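Local coordinates for beta-hydroxyacyl-(Acyl-carrier-protein) dehydratase FabA/FabZ (Xenorhabdus doucetiae, PDB 6QSR) that probably acts as a hotdog-fold dehydratase of 3-hydroxyacyl-ACP intermediates, one partner of the ApeI:P heterocomplex in aryl polyene pigment biosynthesis, at residues B[39-43]-B[54-58]. Numbering follows the deposited sequence.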
ATOM      1  N   VAL B  39       2.857  11.038  -0.674  1.00 25.10           N
ATOM      2  CA  VAL B  39       2.935  10.882  -2.124  1.00 23.60           C
ATOM      3  C   VAL B  39       4.243  10.167  -2.373  1.00 23.15           C
ATOM      4  O   VAL B  39       5.312  10.699  -2.061  1.00 24.25           O
ATOM      5  CB  VAL B  39       2.915  12.228  -2.861  1.00 22.63           C
ATOM      6  CG1 VAL B  39       3.127  12.031  -4.359  1.00 20.84           C
ATOM      7  CG2 VAL B  39       1.613  12.957  -2.587  1.00 21.94           C
ATOM      8  N   LEU B  40       4.157   8.968  -2.943  1.00 21.28           N
ATOM      9  CA  LEU B  40       5.312   8.103  -3.125  1.00 21.44           C
ATOM     10  C   LEU B  40       5.733   7.996  -4.603  1.00 20.92           C
ATOM     11  O   LEU B  40       6.382   7.037  -4.986  1.00 22.01           O
ATOM     12  CB  LEU B  40       5.028   6.716  -2.521  1.00 22.45           C
ATOM     13  CG  LEU B  40       5.241   6.618  -1.005  1.00 22.08           C
ATOM     14  CD1 LEU B  40       4.064   7.195  -0.224  1.00 19.85           C
ATOM     15  CD2 LEU B  40       5.498   5.179  -0.588  1.00 21.26           C
ATOM     16  N   LEU B  41       5.372   8.992  -5.413  1.00 20.25           N
ATOM     17  CA  LEU B  41       5.836   9.096  -6.799  1.00 19.44           C
ATOM     18  C   LEU B  41       6.397  10.494  -7.006  1.00 19.51           C
ATOM     19  O   LEU B  41       6.034  11.420  -6.285  1.00 21.94           O
ATOM     20  CB  LEU B  41       4.694   8.831  -7.790  1.00 18.94           C
ATOM     21  CG  LEU B  41       3.878   7.551  -7.599  1.00 17.15           C
ATOM     22  CD1 LEU B  41       2.629   7.577  -8.472  1.00 16.84           C
ATOM     23  CD2 LEU B  41       4.731   6.335  -7.915  1.00 17.06           C
ATOM     24  N   GLU B  42       7.265  10.638  -8.000  1.00 20.54           N
ATOM     25  CA  GLU B  42       7.933  11.912  -8.299  1.00 23.03           C
ATOM     26  C   GLU B  42       7.602  12.514  -9.666  1.00 24.23           C
ATOM     27  O   GLU B  42       7.620  13.726  -9.801  1.00 24.99           O
ATOM     28  CB  GLU B  42       9.448  11.741  -8.140  1.00 24.13           C
ATOM     29  CG  GLU B  42       9.847  11.587  -6.678  1.00 25.18           C
ATOM     30  CD  GLU B  42      11.303  11.224  -6.444  1.00 28.50           C
ATOM     31  OE1 GLU B  42      11.943  10.612  -7.325  1.00 30.79           O
ATOM     32  OE2 GLU B  42      11.804  11.537  -5.341  1.00 30.20           O
ATOM     33  N   GLN B  43       7.289  11.689 -10.666  1.00 25.75           N
ATOM     34  CA  GLN B  43       7.140  12.171 -12.038  1.00 27.76           C
ATOM     35  C   GLN B  43       6.041  11.406 -12.792  1.00 25.83           C
ATOM     36  O   GLN B  43       6.030  10.172 -12.771  1.00 23.83           O
ATOM     37  CB  GLN B  43       8.484  11.984 -12.743  1.00 32.15           C
ATOM     38  CG  GLN B  43       8.603  12.598 -14.125  1.00 41.98           C
ATOM     39  CD  GLN B  43       9.411  13.880 -14.155  1.00 50.24           C
ATOM     40  OE1 GLN B  43       9.275  14.745 -13.284  1.00 55.38           O
ATOM     41  NE2 GLN B  43      10.261  14.014 -15.170  1.00 52.78           N
ATOM     42  N   CYS B  54       4.418   6.284 -14.431  1.00 20.97           N
ATOM     43  CA  CYS B  54       4.984   7.211 -13.460  1.00 20.71           C
ATOM     44  C   CYS B  54       6.348   6.710 -13.017  1.00 20.32           C
ATOM     45  O   CYS B  54       6.684   5.528 -13.173  1.00 20.69           O
ATOM     46  CB  CYS B  54       4.087   7.339 -12.227  1.00 20.57           C
ATOM     47  SG  CYS B  54       2.508   8.148 -12.526  1.00 24.63           S
ATOM     48  N   GLN B  55       7.112   7.615 -12.424  1.00 18.22           N
ATOM     49  CA  GLN B  55       8.488   7.351 -12.081  1.00 19.35           C
ATOM     50  C   GLN B  55       8.818   7.851 -10.685  1.00 19.95           C
ATOM     51  O   GLN B  55       8.245   8.832 -10.206  1.00 20.24           O
ATOM     52  CB  GLN B  55       9.403   8.009 -13.120  1.00 21.29           C
ATOM     53  CG  GLN B  55      10.796   7.425 -13.179  1.00 23.32           C
ATOM     54  CD  GLN B  55      11.579   7.909 -14.389  1.00 24.80           C
ATOM     55  OE1 GLN B  55      11.996   9.060 -14.439  1.00 27.73           O
ATOM     56  NE2 GLN B  55      11.800   7.022 -15.358  1.00 24.48           N
ATOM     57  N   VAL B  56       9.741   7.153 -10.030  1.00 20.47           N
ATOM     58  CA  VAL B  56      10.221   7.553  -8.716  1.00 20.24           C
ATOM     59  C   VAL B  56      11.594   6.953  -8.468  1.00 20.89           C
ATOM     60  O   VAL B  56      11.878   5.851  -8.939  1.00 21.98           O
ATOM     61  CB  VAL B  56       9.225   7.137  -7.610  1.00 19.81           C
ATOM     62  CG1 VAL B  56       9.139   5.619  -7.460  1.00 20.34           C
ATOM     63  CG2 VAL B  56       9.589   7.802  -6.287  1.00 20.27           C
ATOM     64  N   THR B  57      12.434   7.672  -7.727  1.00 21.16           N
ATOM     65  CA  THR B  57      13.815   7.244  -7.482  1.00 22.30           C
ATOM     66  C   THR B  57      13.991   6.914  -5.995  1.00 21.27           C
ATOM     67  O   THR B  57      13.510   7.639  -5.128  1.00 23.31           O
ATOM     68  CB  THR B  57      14.819   8.314  -7.984  1.00 24.08           C
ATOM     69  OG1 THR B  57      14.618   8.517  -9.387  1.00 25.20           O
ATOM     70  CG2 THR B  57      16.275   7.891  -7.756  1.00 23.62           C
ATOM     71  N   VAL B  58      14.654   5.795  -5.711  1.00 20.86           N
ATOM     72  CA  VAL B  58      14.909   5.375  -4.336  1.00 21.49           C
ATOM     73  C   VAL B  58      16.102   6.185  -3.818  1.00 23.15           C
ATOM     74  O   VAL B  58      17.262   5.853  -4.080  1.00 24.34           O
ATOM     75  CB  VAL B  58      15.163   3.853  -4.220  1.00 20.15           C
ATOM     76  CG1 VAL B  58      15.349   3.459  -2.757  1.00 22.36           C
ATOM     77  CG2 VAL B  58      14.011   3.052  -4.826  1.00 18.79           C
TER
HETATM   78  O   HOH W   1      12.264   9.990 -10.168  1.00 36.35           O
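Gln55 is matched against two successive residues, Glu42 and Gln43, forming a classic beta bulge where the loop before strand 43-48 joins the antiparallel sheet of this hotdog fold. Gln55 O accepts hydrogen bonds from two N-H groups, those of Glu42 and Gln43. The first lies in the carbonyl plane, whereas the second is tilted 23° from it. In return Gln55 N donates to Gln43 O over 2.8 Å, completing the hydrogen-bonded pair.

Beyond the bulge the loop turns away, and the Glu42 side chain, in place of a backbone carbonyl, bonds to Thr57 N. With CG anti to the carbonyl carbon (chi1 -71°) and the chain extended beyond it, the carboxylate is carried across to strand 51-57, where OE1 accepts from Thr57 N at 3.0 Å. That N-H meets the carboxylate from above, 49° out of its plane. A glutamate suits this place, being long enough to cross Val56 at about a right angle, with CG against Val56 CG2. Its OE2 has a weak hydrogen bond from Val63 N.

On the buried face, apolar side chains fit between sheet and helix 79-97: Leu41 CD1 packs 4.0 Å from Cys54 CB, the compact Cys54 touches Val89 of the helix, and the branched Val56 touches its Met82. Val56 CG2 also presses against Leu40 O, a buried carbonyl without a polar partner. Gln55 and Gln43 suit the more open face, their CB atoms side by side; Gln55 NE2 turns to Asp128 on neighbouring strand 126-133. A water donates to Glu42 OE1 and hydrogen-bonds Thr57 OG1, 2.9 Å from each oxygen.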